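PDB 6MEL: succinate--CoA ligase subunit alpha from Campylobacter jejuni, which is the alpha subunit of a CoA ligase, built from a Rossmann-like CoA-binding domain followed by a CoA-ligase domain. Local coordinates for residues T174-G179 with K189-E194. Sequence-based numbering, arbitrary orientation.
Sequences TAVGIG and KELLSE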
loop_
_atom_site.group_PDB
_atom_site.type_symbol
_atom_site.label_atom_id
_atom_site.label_comp_id
_atom_site.label_asym_id
_atom_site.label_seq_id
_atom_site.Cartn_x
_atom_site.Cartn_y
_atom_site.Cartn_z
ATOM N N THR A 174 -20.779 12.977 9.917
ATOM C CA THR A 174 -20.406 11.619 9.608
ATOM C C THR A 174 -18.925 11.627 9.225
ATOM O O THR A 174 -18.454 12.566 8.510
ATOM C CB THR A 174 -21.264 11.070 8.455
ATOM O OG1 THR A 174 -22.646 10.989 8.817
ATOM C CG2 THR A 174 -20.874 9.663 8.050
ATOM N N ALA A 175 -18.195 10.603 9.670
ATOM C CA ALA A 175 -16.810 10.391 9.234
ATOM C C ALA A 175 -16.739 9.066 8.468
ATOM O O ALA A 175 -17.264 8.048 8.954
ATOM C CB ALA A 175 -15.873 10.363 10.405
ATOM N N VAL A 176 -16.057 9.086 7.318
ATOM C CA VAL A 176 -15.904 7.918 6.489
ATOM C C VAL A 176 -14.413 7.629 6.296
ATOM O O VAL A 176 -13.656 8.458 5.780
ATOM C CB VAL A 176 -16.590 8.114 5.141
ATOM C CG1 VAL A 176 -16.624 6.806 4.379
ATOM C CG2 VAL A 176 -17.967 8.702 5.309
ATOM N N GLY A 177 -13.982 6.446 6.695
ATOM C CA GLY A 177 -12.647 5.983 6.326
ATOM C C GLY A 177 -12.733 5.271 4.977
ATOM O O GLY A 177 -13.375 4.260 4.917
ATOM N N ILE A 178 -12.105 5.816 3.917
ATOM C CA ILE A 178 -12.252 5.284 2.578
ATOM C C ILE A 178 -11.221 4.198 2.225
ATOM O O ILE A 178 -11.389 3.569 1.186
ATOM C CB ILE A 178 -12.255 6.397 1.530
ATOM C CG1 ILE A 178 -10.940 7.179 1.501
ATOM C CG2 ILE A 178 -13.490 7.281 1.711
ATOM C CD1 ILE A 178 -10.873 8.171 0.388
ATOM N N GLY A 179 -10.174 4.018 3.042
ATOM C CA GLY A 179 -9.242 2.933 2.925
ATOM C C GLY A 179 -7.888 3.336 2.375
ATOM O O GLY A 179 -7.741 4.349 1.654
ATOM N N LYS A 189 -14.867 12.338 -4.323
ATOM C CA LYS A 189 -15.898 12.968 -5.185
ATOM C C LYS A 189 -17.300 12.585 -4.728
ATOM O O LYS A 189 -18.139 13.446 -4.576
ATOM C CB LYS A 189 -15.782 12.513 -6.637
ATOM C CG LYS A 189 -14.582 13.096 -7.352
ATOM C CD LYS A 189 -14.455 12.624 -8.790
ATOM C CE LYS A 189 -13.455 13.528 -9.487
ATOM N NZ LYS A 189 -13.089 12.993 -10.818
ATOM N N GLU A 190 -17.533 11.281 -4.536
ATOM C CA GLU A 190 -18.855 10.766 -4.191
ATOM C C GLU A 190 -19.265 11.271 -2.807
ATOM O O GLU A 190 -20.408 11.687 -2.596
ATOM C CB GLU A 190 -18.872 9.237 -4.172
ATOM C CG GLU A 190 -18.546 8.597 -5.521
ATOM C CD GLU A 190 -17.072 8.347 -5.865
ATOM O OE1 GLU A 190 -16.073 8.769 -5.134
ATOM O OE2 GLU A 190 -16.903 7.686 -6.884
ATOM N N LEU A 191 -18.330 11.232 -1.849
ATOM C CA LEU A 191 -18.660 11.594 -0.495
ATOM C C LEU A 191 -18.772 13.113 -0.339
ATOM O O LEU A 191 -19.615 13.600 0.422
ATOM C CB LEU A 191 -17.628 10.985 0.453
ATOM C CG LEU A 191 -17.673 9.459 0.504
ATOM C CD1 LEU A 191 -16.572 8.910 1.387
ATOM C CD2 LEU A 191 -19.010 8.992 1.023
ATOM N N LEU A 192 -17.940 13.876 -1.043
ATOM C CA LEU A 192 -18.085 15.352 -1.026
ATOM C C LEU A 192 -19.465 15.745 -1.578
ATOM O O LEU A 192 -20.125 16.616 -0.997
ATOM C CB LEU A 192 -16.971 16.022 -1.825
ATOM C CG LEU A 192 -15.585 16.029 -1.207
ATOM C CD1 LEU A 192 -14.543 16.317 -2.258
ATOM C CD2 LEU A 192 -15.468 17.056 -0.096
ATOM N N SER A 193 -19.940 15.061 -2.633
ATOM C CA SER A 193 -21.303 15.322 -3.158
ATOM C C SER A 193 -22.379 15.007 -2.122
ATOM O O SER A 193 -23.340 15.740 -2.024
ATOM C CB SER A 193 -21.605 14.557 -4.417
ATOM O OG SER A 193 -20.608 14.829 -5.374
ATOM N N GLU A 194 -22.264 13.873 -1.415
ATOM C CA GLU A 194 -23.213 13.564 -0.329
ATOM C C GLU A 194 -23.219 14.683 0.720
ATOM O O GLU A 194 -24.284 15.075 1.176
ATOM C CB GLU A 194 -22.878 12.235 0.346
ATOM C CG GLU A 194 -23.205 11.050 -0.535
ATOM C CD GLU A 194 -24.683 10.680 -0.582
ATOM O OE1 GLU A 194 -25.482 11.119 0.298
ATOM O OE2 GLU A 194 -25.012 9.919 -1.463
#
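Val176 on strand 172-177 faces Leu191 on helix 188-197 with their CA atoms 8.4 Å apart, the closest CA pair of the two segments, and no hydrogen bond crosses between them. The contact is small, 109 Å² counted over both sides, and one methyl carries it: CD1 of Leu191. Val176 and Leu191 meet end-on, with Val176 CG1 3.7 Å from Leu191 CD1 and Val176 CB nearly as close. From the loop just past the strand, Ile178 sets its branch methyl CG2 3.5 Å from Leu191 CD1, passing alongside Leu191 and running the other way. With CG opposite its own carbonyl carbon (chi1 -67°) and CD1 anti to CA (chi2 176°), Leu191 brings CD1 to both partners. All three side chains are buried. Ile151 of the adjacent parallel strand 148-152 touches both Leu191 and Ile178, and Leu4 also lies against Leu191. Elsewhere on the helix, Lys189 O accepts hydrogen bonds from Ser193 N and Ser193 OG on opposite faces of its carbonyl plane, with Ser193 OG 2.9 Å from Lys189 O. Strand 172-177 leads through helix 188-197 to the parallel strand 203-209, passing over strand 148-152 between them; Leu191 lies in the helix-sheet interface of this beta-alpha-beta crossover, within the flavodoxin-like alpha/beta fold of the CoA-ligase domain.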